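Local coordinates for type II restriction enzyme MspI (Moraxella sp., PDB 1SA3), which recognises the double-stranded DNA sequence 5'-CCGG-3' and cleaves it after the first C, giving fragments with terminal 5'-phosphates, at residues Asp40-Ile45 and Lys65-Leu70; Glu46-Tyr51 and Leu72-Ile77; Lys148-Lys153 and Lys168-Glu173; Arg181-Cys186 and Ser227-Glu232. One frame throughout, in Å; residues are numbered along the deposited sequence.

Interaction 1 of 4, residues Asp40-Ile45 and Lys65-Leu70; sequences DIFKDI and KLLKAL
Phe42 and Leu66 make a buried, wholly apolar contact in the PDDEXK nuclease core, where the C-terminal end of helix 23-41 meets helix 57-69 beside the mixed five-stranded sheet. No hydrogen bond crosses between the two segments. Phe42 is the first residue to leave helical geometry after helix 23-41. Its CB points toward helix 57-69, and with CG anti to the carbonyl carbon (chi1 -68°) the ring meets the oncoming Leu66 side chain with its outer carbons. This meeting bridges a backbone separation of 10.1 Å between Phe42 CA and Leu66 CA.

The far end of the ring does the touching. Phe42 CZ lies 3.9 Å from Leu66 CB, and the two leucine methyls spread to the ring carbons beside CZ: Phe42 CE1 is 3.8 Å from Leu66 CD1, and Phe42 CE2 is 4.1 Å from Leu66 CD2. Around this contact, Ile102 of strand 100-106 touches both Phe42 and Leu66, and Leu203 and Ile205 of strand 203-210 pack on Leu66, so the sheet adds to the apolar surroundings. The bound sodium ion, held by Glu35, Asp84 and Asp99, is about 14 Å from the Leu66 side chain; Glu35 belongs to the same helix that ends just before Phe42. Leu67 adds a looser touch, its CD2 lying near the plane of the Phe42 ring, at the edge, 4.4 Å from CE2.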
loop_
_atom_site.group_PDB
_atom_site.type_symbol
_atom_site.label_atom_id
_atom_site.label_comp_id
_atom_site.label_asym_id
_atom_site.label_seq_id
_atom_site.Cartn_x
_atom_site.Cartn_y
_atom_site.Cartn_z
ATOM N N ASP E 40 11.115 13.210 -4.803
ATOM C CA ASP E 40 11.969 14.379 -4.623
ATOM C C ASP E 40 12.784 14.329 -3.333
ATOM O O ASP E 40 13.939 14.751 -3.307
ATOM C CB ASP E 40 11.132 15.662 -4.662
ATOM C CG ASP E 40 10.719 16.047 -6.075
ATOM O OD1 ASP E 40 11.179 15.388 -7.032
ATOM O OD2 ASP E 40 9.937 17.013 -6.224
ATOM N N ILE E 41 12.189 13.820 -2.259
ATOM C CA ILE E 41 12.910 13.726 -1.000
ATOM C C ILE E 41 14.109 12.789 -1.179
ATOM O O ILE E 41 15.182 13.037 -0.626
ATOM C CB ILE E 41 11.993 13.207 0.139
ATOM C CG1 ILE E 41 10.967 14.280 0.509
ATOM C CG2 ILE E 41 12.831 12.827 1.362
ATOM C CD1 ILE E 41 9.887 13.811 1.475
ATOM N N PHE E 42 13.924 11.734 -1.976
ATOM C CA PHE E 42 14.975 10.750 -2.234
ATOM C C PHE E 42 15.526 10.808 -3.657
ATOM O O PHE E 42 15.948 9.791 -4.210
ATOM C CB PHE E 42 14.445 9.330 -1.961
ATOM C CG PHE E 42 14.160 9.059 -0.508
ATOM C CD1 PHE E 42 12.982 9.507 0.079
ATOM C CD2 PHE E 42 15.093 8.392 0.284
ATOM C CE1 PHE E 42 12.732 9.300 1.429
ATOM C CE2 PHE E 42 14.860 8.174 1.643
ATOM C CZ PHE E 42 13.676 8.629 2.221
ATOM N N LYS E 43 15.539 12.001 -4.239
ATOM C CA LYS E 43 16.013 12.194 -5.608
ATOM C C LYS E 43 17.498 11.902 -5.769
ATOM O O LYS E 43 17.909 11.267 -6.740
ATOM C CB LYS E 43 15.721 13.630 -6.059
ATOM C CG LYS E 43 15.999 13.887 -7.530
ATOM C CD LYS E 43 15.715 15.341 -7.879
ATOM C CE LYS E 43 15.701 15.546 -9.384
ATOM N NZ LYS E 43 14.643 14.710 -10.018
ATOM N N ASP E 44 18.295 12.380 -4.821
ATOM C CA ASP E 44 19.737 12.173 -4.844
ATOM C C ASP E 44 20.306 12.295 -3.442
ATOM O O ASP E 44 19.605 12.673 -2.506
ATOM C CB ASP E 44 20.399 13.187 -5.780
ATOM C CG ASP E 44 19.861 14.588 -5.586
ATOM O OD1 ASP E 44 19.578 15.247 -6.602
ATOM O OD2 ASP E 44 19.721 15.022 -4.425
ATOM N N ILE E 45 21.582 11.970 -3.288
ATOM C CA ILE E 45 22.200 12.038 -1.980
ATOM C C ILE E 45 22.150 13.462 -1.416
ATOM O O ILE E 45 22.022 13.650 -0.210
ATOM C CB ILE E 45 23.655 11.531 -2.032
ATOM C CG1 ILE E 45 24.215 11.425 -0.612
ATOM C CG2 ILE E 45 24.504 12.443 -2.907
ATOM C CD1 ILE E 45 23.503 10.411 0.257
ATOM N N LYS E 65 11.162 7.885 8.724
ATOM C CA LYS E 65 10.223 6.773 8.792
ATOM C C LYS E 65 10.528 5.768 7.682
ATOM O O LYS E 65 10.392 4.560 7.872
ATOM C CB LYS E 65 8.774 7.267 8.655
ATOM C CG LYS E 65 8.193 7.880 9.923
ATOM C CD LYS E 65 6.835 8.509 9.665
ATOM C CE LYS E 65 6.253 9.081 10.952
ATOM N NZ LYS E 65 4.988 9.836 10.739
ATOM N N LEU E 66 10.935 6.260 6.518
ATOM C CA LEU E 66 11.239 5.353 5.418
ATOM C C LEU E 66 12.499 4.538 5.723
ATOM O O LEU E 66 12.516 3.316 5.543
ATOM C CB LEU E 66 11.395 6.130 4.104
ATOM C CG LEU E 66 11.323 5.273 2.825
ATOM C CD1 LEU E 66 10.701 6.087 1.682
ATOM C CD2 LEU E 66 12.714 4.778 2.442
ATOM N N LEU E 67 13.549 5.202 6.195
ATOM C CA LEU E 67 14.786 4.493 6.526
ATOM C C LEU E 67 14.565 3.527 7.690
ATOM O O LEU E 67 15.152 2.441 7.741
ATOM C CB LEU E 67 15.902 5.488 6.877
ATOM C CG LEU E 67 16.380 6.431 5.763
ATOM C CD1 LEU E 67 17.461 7.356 6.310
ATOM C CD2 LEU E 67 16.906 5.633 4.574
ATOM N N LYS E 68 13.704 3.914 8.622
ATOM C CA LYS E 68 13.430 3.074 9.779
ATOM C C LYS E 68 12.726 1.781 9.368
ATOM O O LYS E 68 13.048 0.700 9.871
ATOM C CB LYS E 68 12.588 3.850 10.792
ATOM C CG LYS E 68 12.208 3.078 12.043
ATOM C CD LYS E 68 11.347 3.949 12.942
ATOM C CE LYS E 68 10.733 3.169 14.092
ATOM N NZ LYS E 68 9.912 4.072 14.952
ATOM N N ALA E 69 11.777 1.884 8.446
ATOM C CA ALA E 69 11.055 0.700 7.985
ATOM C C ALA E 69 12.006 -0.263 7.283
ATOM O O ALA E 69 11.717 -1.448 7.161
ATOM C CB ALA E 69 9.934 1.107 7.033
ATOM N N LEU E 70 13.140 0.260 6.822
ATOM C CA LEU E 70 14.143 -0.539 6.125
ATOM C C LEU E 70 15.329 -0.890 7.011
ATOM O O LEU E 70 16.248 -1.584 6.569
ATOM C CB LEU E 70 14.667 0.220 4.902
ATOM C CG LEU E 70 13.700 0.489 3.748
ATOM C CD1 LEU E 70 14.347 1.460 2.752
ATOM C CD2 LEU E 70 13.346 -0.821 3.057
#

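Interaction 2 of 4, residues Glu46-Tyr51 and Leu72-Ile77; sequences ESLKKY and LDLDNI
Leu48, from the short helix 45-51, packs against Leu74 in the 3-10 turn that leads into strand 77-84, an outermost strand of the nuclease's five-stranded sheet. The tight part is small: the Leu74 CD1 methyl is 3.8 Å from Leu48 CG and 3.9 Å from Leu48 CD2. A chi1 near 180° (-178° for Leu48, 180° for Leu74) sets each CG anti to its backbone N, and the two side chains run alongside one another, pointing opposite ways. Ser63 and Leu67 of helix 57-69 touch Leu48 and Leu74 respectively, covering the apolar side.

Contact thins toward the polar, solvent-facing side. Lys49 is partly covered by the turn but touches none of its atoms, and Asp73, Asp75 and Asn76 are exposed to solvent. Two backbone bonds close the turn, Asn76 N to Asp73 O at 2.9 Å and Ile77 N to Leu74 O at 3.0 Å. Ile77, at its end, meets the same leucine, its CD1 4.2 Å from Leu48 CD2.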
loop_
_atom_site.group_PDB
_atom_site.type_symbol
_atom_site.label_atom_id
_atom_site.label_comp_id
_atom_site.label_asym_id
_atom_site.label_seq_id
_atom_site.Cartn_x
_atom_site.Cartn_y
_atom_site.Cartn_z
ATOM N N GLU E 46 22.235 14.463 -2.284
ATOM C CA GLU E 46 22.171 15.848 -1.811
ATOM C C GLU E 46 20.803 16.121 -1.170
ATOM O O GLU E 46 20.717 16.672 -0.073
ATOM C CB GLU E 46 22.392 16.829 -2.968
ATOM C CG GLU E 46 23.829 16.966 -3.457
ATOM C CD GLU E 46 24.372 15.702 -4.099
ATOM O OE1 GLU E 46 23.592 14.984 -4.770
ATOM O OE2 GLU E 46 25.586 15.438 -3.944
ATOM N N SER E 47 19.735 15.726 -1.860
ATOM C CA SER E 47 18.380 15.947 -1.350
ATOM C C SER E 47 18.143 15.204 -0.042
ATOM O O SER E 47 17.607 15.758 0.910
ATOM C CB SER E 47 17.338 15.485 -2.378
ATOM O OG SER E 47 17.376 16.278 -3.555
ATOM N N LEU E 48 18.537 13.936 0.005
ATOM C CA LEU E 48 18.325 13.156 1.215
ATOM C C LEU E 48 19.057 13.751 2.412
ATOM O O LEU E 48 18.482 13.863 3.495
ATOM C CB LEU E 48 18.757 11.701 0.997
ATOM C CG LEU E 48 18.528 10.765 2.190
ATOM C CD1 LEU E 48 17.091 10.870 2.687
ATOM C CD2 LEU E 48 18.838 9.336 1.753
ATOM N N LYS E 49 20.317 14.131 2.239
ATOM C CA LYS E 49 21.054 14.721 3.355
ATOM C C LYS E 49 20.403 16.046 3.774
ATOM O O LYS E 49 20.357 16.395 4.957
ATOM C CB LYS E 49 22.507 14.971 2.962
ATOM C CG LYS E 49 23.329 13.716 2.753
ATOM C CD LYS E 49 24.771 14.093 2.434
ATOM C CE LYS E 49 25.684 12.885 2.437
ATOM N NZ LYS E 49 27.109 13.298 2.328
ATOM N N LYS E 50 19.897 16.777 2.791
ATOM C CA LYS E 50 19.238 18.056 3.052
ATOM C C LYS E 50 17.963 17.886 3.881
ATOM O O LYS E 50 17.784 18.537 4.915
ATOM C CB LYS E 50 18.887 18.735 1.719
ATOM C CG LYS E 50 17.991 19.979 1.818
ATOM C CD LYS E 50 17.574 20.460 0.421
ATOM C CE LYS E 50 16.728 21.737 0.463
ATOM N NZ LYS E 50 17.519 22.950 0.863
ATOM N N TYR E 51 17.083 16.993 3.428
ATOM C CA TYR E 51 15.805 16.779 4.088
ATOM C C TYR E 51 15.803 16.035 5.409
ATOM O O TYR E 51 14.873 16.189 6.195
ATOM C CB TYR E 51 14.829 16.130 3.101
ATOM C CG TYR E 51 14.441 17.089 2.001
ATOM C CD1 TYR E 51 14.686 16.791 0.661
ATOM C CD2 TYR E 51 13.861 18.327 2.309
ATOM C CE1 TYR E 51 14.368 17.698 -0.345
ATOM C CE2 TYR E 51 13.542 19.245 1.308
ATOM C CZ TYR E 51 13.801 18.923 -0.012
ATOM O OH TYR E 51 13.513 19.833 -1.002
ATOM N N LEU E 72 17.741 0.973 7.944
ATOM C CA LEU E 72 18.929 1.517 7.300
ATOM C C LEU E 72 19.355 2.797 8.001
ATOM O O LEU E 72 18.516 3.627 8.351
ATOM C CB LEU E 72 18.656 1.869 5.836
ATOM C CG LEU E 72 18.566 0.789 4.762
ATOM C CD1 LEU E 72 17.587 1.250 3.707
ATOM C CD2 LEU E 72 19.942 0.540 4.137
ATOM N N ASP E 73 20.660 2.965 8.184
ATOM C CA ASP E 73 21.185 4.166 8.817
ATOM C C ASP E 73 21.618 5.146 7.735
ATOM O O ASP E 73 22.318 4.779 6.792
ATOM C CB ASP E 73 22.370 3.815 9.715
ATOM C CG ASP E 73 21.971 2.920 10.871
ATOM O OD1 ASP E 73 21.143 3.357 11.705
ATOM O OD2 ASP E 73 22.480 1.781 10.940
ATOM N N LEU E 74 21.184 6.395 7.867
ATOM C CA LEU E 74 21.524 7.427 6.898
ATOM C C LEU E 74 23.026 7.489 6.635
ATOM O O LEU E 74 23.457 7.625 5.491
ATOM C CB LEU E 74 21.034 8.785 7.407
ATOM C CG LEU E 74 21.304 10.007 6.524
ATOM C CD1 LEU E 74 20.734 9.787 5.134
ATOM C CD2 LEU E 74 20.686 11.243 7.176
ATOM N N ASP E 75 23.826 7.376 7.689
ATOM C CA ASP E 75 25.273 7.453 7.522
ATOM C C ASP E 75 25.899 6.334 6.699
ATOM O O ASP E 75 27.038 6.453 6.260
ATOM C CB ASP E 75 25.969 7.527 8.884
ATOM C CG ASP E 75 25.700 8.827 9.605
ATOM O OD1 ASP E 75 25.560 9.868 8.924
ATOM O OD2 ASP E 75 25.641 8.813 10.853
ATOM N N ASN E 76 25.167 5.249 6.475
ATOM C CA ASN E 76 25.714 4.146 5.703
ATOM C C ASN E 76 25.360 4.289 4.223
ATOM O O ASN E 76 25.852 3.541 3.377
ATOM C CB ASN E 76 25.197 2.800 6.246
ATOM C CG ASN E 76 25.654 2.521 7.679
ATOM O OD1 ASN E 76 26.527 3.206 8.209
ATOM N ND2 ASN E 76 25.069 1.496 8.307
ATOM N N ILE E 77 24.506 5.260 3.912
ATOM C CA ILE E 77 24.084 5.487 2.535
ATOM C C ILE E 77 25.072 6.389 1.799
ATOM O O ILE E 77 25.315 7.524 2.209
ATOM C CB ILE E 77 22.680 6.123 2.505
ATOM C CG1 ILE E 77 21.686 5.198 3.218
ATOM C CG2 ILE E 77 22.246 6.368 1.063
ATOM C CD1 ILE E 77 20.356 5.837 3.532
#

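Interaction 3 of 4, residues Lys148-Lys153 and Lys168-Glu173; sequences KELIRK and KQRLTE
A pair of successive helices, 146-157 and 165-175, meets through Leu150, Ile151 and Leu171 in the DNA-bound nuclease; the nearest atom of the contact is about 5 Å from the bound DNA. The axes approach to 10.0 Å with their directions 125° apart. Leu150 CG is anti to the carbonyl carbon (chi1 -73°), and its CD1 reaches the backbone of the other helix, 3.9 Å from Leu171 CA. In return, Leu171 CD1 lies 4.1 Å from both Leu150 CB and Ile151 CG1; the Ile151 and Leu171 side chains cross at about a right angle.

Arg170, partly exposed, lies at the margin, with its CG 4.0 Å from Leu150 CD1. Its guanidinium group has two acidic partners: NE pairs with Glu146, at the start of the first helix, and NH1 with Glu173. On helix 146-157, Arg152 holds both carboxylate oxygens of Glu149 along one guanidinium edge, NE to OE1 and NH2 to OE2. Glu134 also takes that NH2. The Arg152 NE to Glu149 OE1 bond is 3.0 Å long, with an N-H...O angle of 158°.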
loop_
_atom_site.group_PDB
_atom_site.type_symbol
_atom_site.label_atom_id
_atom_site.label_comp_id
_atom_site.label_asym_id
_atom_site.label_seq_id
_atom_site.Cartn_x
_atom_site.Cartn_y
_atom_site.Cartn_z
ATOM N N LYS E 148 -13.067 -21.875 -0.664
ATOM C CA LYS E 148 -13.235 -21.126 -1.905
ATOM C C LYS E 148 -14.684 -20.684 -2.115
ATOM O O LYS E 148 -14.938 -19.549 -2.507
ATOM C CB LYS E 148 -12.779 -21.942 -3.120
ATOM C CG LYS E 148 -13.080 -21.246 -4.458
ATOM C CD LYS E 148 -12.577 -22.019 -5.670
ATOM C CE LYS E 148 -11.055 -22.119 -5.680
ATOM N NZ LYS E 148 -10.546 -22.747 -6.930
ATOM N N GLU E 149 -15.635 -21.574 -1.853
ATOM C CA GLU E 149 -17.041 -21.230 -2.040
ATOM C C GLU E 149 -17.566 -20.154 -1.095
ATOM O O GLU E 149 -18.419 -19.362 -1.489
ATOM C CB GLU E 149 -17.919 -22.481 -1.943
ATOM C CG GLU E 149 -17.696 -23.459 -3.083
ATOM C CD GLU E 149 -17.745 -22.799 -4.453
ATOM O OE1 GLU E 149 -18.682 -22.013 -4.705
ATOM O OE2 GLU E 149 -16.858 -23.072 -5.288
ATOM N N LEU E 150 -17.073 -20.110 0.140
ATOM C CA LEU E 150 -17.531 -19.086 1.076
ATOM C C LEU E 150 -16.985 -17.742 0.592
ATOM O O LEU E 150 -17.672 -16.715 0.648
ATOM C CB LEU E 150 -17.049 -19.399 2.499
ATOM C CG LEU E 150 -17.775 -20.570 3.185
ATOM C CD1 LEU E 150 -17.040 -20.982 4.457
ATOM C CD2 LEU E 150 -19.207 -20.166 3.507
ATOM N N ILE E 151 -15.750 -17.753 0.101
ATOM C CA ILE E 151 -15.172 -16.526 -0.425
ATOM C C ILE E 151 -15.984 -16.117 -1.656
ATOM O O ILE E 151 -16.319 -14.941 -1.826
ATOM C CB ILE E 151 -13.690 -16.708 -0.819
ATOM C CG1 ILE E 151 -12.864 -17.023 0.431
ATOM C CG2 ILE E 151 -13.173 -15.429 -1.500
ATOM C CD1 ILE E 151 -11.407 -17.397 0.151
ATOM N N ARG E 152 -16.310 -17.086 -2.511
ATOM C CA ARG E 152 -17.085 -16.796 -3.714
ATOM C C ARG E 152 -18.464 -16.252 -3.354
ATOM O O ARG E 152 -18.998 -15.403 -4.063
ATOM C CB ARG E 152 -17.255 -18.050 -4.582
ATOM C CG ARG E 152 -17.770 -17.757 -5.993
ATOM C CD ARG E 152 -18.381 -18.986 -6.668
ATOM N NE ARG E 152 -17.479 -20.132 -6.704
ATOM C CZ ARG E 152 -16.351 -20.197 -7.410
ATOM N NH1 ARG E 152 -15.960 -19.177 -8.158
ATOM N NH2 ARG E 152 -15.613 -21.299 -7.372
ATOM N N LYS E 153 -19.047 -16.754 -2.268
ATOM C CA LYS E 153 -20.360 -16.290 -1.839
ATOM C C LYS E 153 -20.271 -14.808 -1.501
ATOM O O LYS E 153 -21.165 -14.032 -1.835
ATOM C CB LYS E 153 -20.843 -17.053 -0.603
ATOM C CG LYS E 153 -22.187 -16.550 -0.076
ATOM C CD LYS E 153 -22.663 -17.338 1.140
ATOM C CE LYS E 153 -23.989 -16.800 1.677
ATOM N NZ LYS E 153 -25.058 -16.775 0.627
ATOM N N LYS E 168 -20.063 -17.286 8.865
ATOM C CA LYS E 168 -19.047 -16.261 9.073
ATOM C C LYS E 168 -17.914 -16.815 9.929
ATOM O O LYS E 168 -16.733 -16.614 9.629
ATOM C CB LYS E 168 -19.656 -15.036 9.756
ATOM C CG LYS E 168 -20.722 -14.332 8.939
ATOM C CD LYS E 168 -21.224 -13.098 9.666
ATOM C CE LYS E 168 -22.389 -12.456 8.936
ATOM N NZ LYS E 168 -22.927 -11.278 9.674
ATOM N N GLN E 169 -18.283 -17.514 11.000
ATOM C CA GLN E 169 -17.304 -18.115 11.896
ATOM C C GLN E 169 -16.551 -19.205 11.140
ATOM O O GLN E 169 -15.352 -19.389 11.332
ATOM C CB GLN E 169 -17.999 -18.724 13.123
ATOM C CG GLN E 169 -18.786 -17.721 13.959
ATOM N N ARG E 170 -17.264 -19.918 10.275
ATOM C CA ARG E 170 -16.671 -20.994 9.482
ATOM C C ARG E 170 -15.632 -20.475 8.488
ATOM O O ARG E 170 -14.589 -21.100 8.281
ATOM C CB ARG E 170 -17.767 -21.753 8.727
ATOM C CG ARG E 170 -17.263 -22.946 7.917
ATOM C CD ARG E 170 -16.590 -23.981 8.809
ATOM N NE ARG E 170 -16.161 -25.157 8.058
ATOM C CZ ARG E 170 -15.455 -26.159 8.575
ATOM N NH1 ARG E 170 -15.091 -26.127 9.852
ATOM N NH2 ARG E 170 -15.113 -27.194 7.817
ATOM N N LEU E 171 -15.921 -19.339 7.859
ATOM C CA LEU E 171 -14.976 -18.765 6.904
ATOM C C LEU E 171 -13.717 -18.378 7.667
ATOM O O LEU E 171 -12.602 -18.722 7.274
ATOM C CB LEU E 171 -15.586 -17.533 6.215
ATOM C CG LEU E 171 -14.673 -16.670 5.318
ATOM C CD1 LEU E 171 -13.882 -17.538 4.366
ATOM C CD2 LEU E 171 -15.514 -15.677 4.527
ATOM N N THR E 172 -13.910 -17.676 8.779
ATOM C CA THR E 172 -12.807 -17.223 9.614
ATOM C C THR E 172 -11.926 -18.393 10.024
ATOM O O THR E 172 -10.697 -18.299 10.019
ATOM C CB THR E 172 -13.330 -16.545 10.886
ATOM O OG1 THR E 172 -14.103 -15.392 10.530
ATOM C CG2 THR E 172 -12.169 -16.137 11.787
ATOM N N GLU E 173 -12.577 -19.493 10.382
ATOM C CA GLU E 173 -11.896 -20.704 10.809
ATOM C C GLU E 173 -11.041 -21.326 9.713
ATOM O O GLU E 173 -9.873 -21.646 9.941
ATOM C CB GLU E 173 -12.930 -21.723 11.304
ATOM C CG GLU E 173 -12.359 -23.082 11.653
ATOM C CD GLU E 173 -13.397 -24.002 12.269
ATOM O OE1 GLU E 173 -14.496 -24.130 11.688
ATOM O OE2 GLU E 173 -13.115 -24.601 13.332
#

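Interaction 4 of 4, residues Arg181-Cys186 and Ser227-Glu232; sequences RFIRWC and SDRIAE
Ile183 of helix 179-188 and Arg229 of helix 222-234 mark the closest backbone approach, 7.8 Å from CA to CA, in a helix-to-helix contact of the PDDEXK nuclease. Helix 222-234 follows directly on strand 213-221, an outer strand of the central sheet. Ile183 supplies the whole first side. Its CD1 meets Ile230 CD1 methyl to methyl at 3.6 Å and sits 3.7 Å from Arg229 CB. Its other branch, CG2, is 4.1 Å from Arg229 CG. The Arg229 side chain crosses that of Ile183 at about a right angle, and between the two segments the contact is made by aliphatic carbons. Tyr225 and Val226, one turn before Arg229 and Ile230, also pack on Ile183, and an Arg184 NH2 to Asp223 OD1 salt bridge links the helices again.

Past its CG, Arg229 bends twice (chi2 -69°, chi3 73°), carrying its charged end away from Ile183. There it makes a cation-pi contact with Tyr225 and a salt bridge to Glu232, whose OE2 is paired with Lys125. Arg229 NH2 approaches Glu232 OE1 nearly along that oxygen's C-O bond, at 2.9 Å, and the oxygen lies 14° out of the guanidinium plane.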
loop_
_atom_site.group_PDB
_atom_site.type_symbol
_atom_site.label_atom_id
_atom_site.label_comp_id
_atom_site.label_asym_id
_atom_site.label_seq_id
_atom_site.Cartn_x
_atom_site.Cartn_y
_atom_site.Cartn_z
ATOM N N ARG E 181 -0.499 -15.375 4.197
ATOM C CA ARG E 181 -0.361 -15.447 2.751
ATOM C C ARG E 181 -1.430 -14.580 2.091
ATOM O O ARG E 181 -1.152 -13.875 1.124
ATOM C CB ARG E 181 -0.493 -16.894 2.270
ATOM C CG ARG E 181 0.805 -17.681 2.346
ATOM C CD ARG E 181 0.558 -19.163 2.106
ATOM N NE ARG E 181 -0.223 -19.755 3.189
ATOM C CZ ARG E 181 -0.586 -21.034 3.233
ATOM N NH1 ARG E 181 -0.241 -21.853 2.248
ATOM N NH2 ARG E 181 -1.279 -21.496 4.266
ATOM N N PHE E 182 -2.648 -14.632 2.622
ATOM C CA PHE E 182 -3.757 -13.845 2.082
ATOM C C PHE E 182 -3.426 -12.349 2.112
ATOM O O PHE E 182 -3.568 -11.647 1.109
ATOM C CB PHE E 182 -5.029 -14.099 2.900
ATOM C CG PHE E 182 -6.294 -13.589 2.251
ATOM C CD1 PHE E 182 -7.076 -14.433 1.469
ATOM C CD2 PHE E 182 -6.725 -12.281 2.457
ATOM C CE1 PHE E 182 -8.278 -13.991 0.905
ATOM C CE2 PHE E 182 -7.924 -11.829 1.897
ATOM C CZ PHE E 182 -8.704 -12.692 1.118
ATOM N N ILE E 183 -2.978 -11.862 3.263
ATOM C CA ILE E 183 -2.651 -10.448 3.396
ATOM C C ILE E 183 -1.478 -10.041 2.513
ATOM O O ILE E 183 -1.557 -9.064 1.771
ATOM C CB ILE E 183 -2.304 -10.083 4.848
ATOM C CG1 ILE E 183 -3.485 -10.404 5.763
ATOM C CG2 ILE E 183 -1.976 -8.600 4.936
ATOM C CD1 ILE E 183 -3.130 -10.466 7.226
ATOM N N ARG E 184 -0.388 -10.791 2.602
ATOM C CA ARG E 184 0.801 -10.484 1.814
ATOM C C ARG E 184 0.498 -10.505 0.317
ATOM O O ARG E 184 0.941 -9.626 -0.424
ATOM C CB ARG E 184 1.921 -11.481 2.151
ATOM C CG ARG E 184 3.275 -11.139 1.560
ATOM C CD ARG E 184 4.336 -12.146 2.017
ATOM N NE ARG E 184 4.554 -12.107 3.461
ATOM C CZ ARG E 184 5.301 -11.206 4.090
ATOM N NH1 ARG E 184 5.918 -10.253 3.404
ATOM N NH2 ARG E 184 5.438 -11.258 5.413
ATOM N N TRP E 185 -0.276 -11.489 -0.135
ATOM C CA TRP E 185 -0.593 -11.565 -1.554
ATOM C C TRP E 185 -1.498 -10.414 -2.001
ATOM O O TRP E 185 -1.317 -9.861 -3.083
ATOM C CB TRP E 185 -1.257 -12.900 -1.896
ATOM C CG TRP E 185 -1.530 -13.025 -3.353
ATOM C CD1 TRP E 185 -0.676 -13.482 -4.314
ATOM C CD2 TRP E 185 -2.715 -12.605 -4.035
ATOM N NE1 TRP E 185 -1.255 -13.371 -5.554
ATOM C CE2 TRP E 185 -2.507 -12.835 -5.412
ATOM C CE3 TRP E 185 -3.932 -12.055 -3.615
ATOM C CZ2 TRP E 185 -3.475 -12.531 -6.378
ATOM C CZ3 TRP E 185 -4.893 -11.752 -4.572
ATOM C CH2 TRP E 185 -4.658 -11.991 -5.939
ATOM N N CYS E 186 -2.469 -10.053 -1.169
ATOM C CA CYS E 186 -3.376 -8.962 -1.511
ATOM C C CYS E 186 -2.658 -7.632 -1.737
ATOM O O CYS E 186 -3.002 -6.893 -2.658
ATOM C CB CYS E 186 -4.431 -8.769 -0.418
ATOM S SG CYS E 186 -5.831 -9.892 -0.541
ATOM N N SER E 227 1.836 -8.166 10.279
ATOM C CA SER E 227 1.683 -8.340 11.722
ATOM C C SER E 227 0.568 -7.451 12.248
ATOM O O SER E 227 -0.247 -7.888 13.062
ATOM C CB SER E 227 2.984 -8.001 12.449
ATOM O OG SER E 227 4.013 -8.906 12.088
ATOM N N ASP E 228 0.529 -6.202 11.788
ATOM C CA ASP E 228 -0.504 -5.272 12.234
ATOM C C ASP E 228 -1.901 -5.768 11.869
ATOM O O ASP E 228 -2.808 -5.736 12.700
ATOM C CB ASP E 228 -0.294 -3.880 11.629
ATOM C CG ASP E 228 0.962 -3.192 12.150
ATOM O OD1 ASP E 228 1.483 -3.601 13.208
ATOM O OD2 ASP E 228 1.417 -2.231 11.499
ATOM N N ARG E 229 -2.074 -6.211 10.626
ATOM C CA ARG E 229 -3.368 -6.718 10.167
ATOM C C ARG E 229 -3.759 -7.987 10.941
ATOM O O ARG E 229 -4.916 -8.143 11.333
ATOM C CB ARG E 229 -3.321 -7.030 8.664
ATOM C CG ARG E 229 -3.041 -5.827 7.764
ATOM C CD ARG E 229 -4.205 -4.839 7.734
ATOM N NE ARG E 229 -4.337 -4.079 8.974
ATOM C CZ ARG E 229 -3.488 -3.137 9.372
ATOM N NH1 ARG E 229 -2.432 -2.831 8.631
ATOM N NH2 ARG E 229 -3.696 -2.493 10.513
ATOM N N ILE E 230 -2.795 -8.886 11.152
ATOM C CA ILE E 230 -3.037 -10.137 11.892
ATOM C C ILE E 230 -3.510 -9.821 13.306
ATOM O O ILE E 230 -4.431 -10.457 13.819
ATOM C CB ILE E 230 -1.754 -11.012 12.004
ATOM C CG1 ILE E 230 -1.361 -11.560 10.631
ATOM C CG2 ILE E 230 -1.985 -12.167 12.987
ATOM C CD1 ILE E 230 -2.359 -12.529 10.046
ATOM N N ALA E 231 -2.873 -8.839 13.937
ATOM C CA ALA E 231 -3.251 -8.443 15.295
ATOM C C ALA E 231 -4.677 -7.895 15.290
ATOM O O ALA E 231 -5.503 -8.268 16.126
ATOM C CB ALA E 231 -2.276 -7.385 15.830
ATOM N N GLU E 232 -4.952 -7.014 14.335
ATOM C CA GLU E 232 -6.266 -6.401 14.193
ATOM C C GLU E 232 -7.329 -7.467 13.927
ATOM O O GLU E 232 -8.435 -7.404 14.461
ATOM C CB GLU E 232 -6.237 -5.400 13.038
ATOM C CG GLU E 232 -7.475 -4.539 12.913
ATOM C CD GLU E 232 -7.441 -3.666 11.674
ATOM O OE1 GLU E 232 -6.442 -2.938 11.483
ATOM O OE2 GLU E 232 -8.414 -3.710 10.892
#

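Along the chain, interactions 1 and 2 interleave: their segments alternate, and both finish before interaction 3 opens, which in turn closes before interaction 4. The first two form one continuous apolar region, with centres 7 Å apart. Phe42 CE2 touches Leu48 CD1 at 3.7 Å, joining the end of helix 23-41 to helix 45-51, and Leu67 CD2 touches Ile77 CD1 at 3.6 Å, joining helix 57-69 to the start of strand 77-84. Interaction 3 lies on the opposite side of the chain's centre, about 40 Å from interaction 1 between centres. Interaction 4 is nearer the middle, about 17 Å from interaction 3, with helices 165-175 and 179-188 consecutive. The contacts thus span the protein's length, and interactions 3 and 4 lie closer to the DNA.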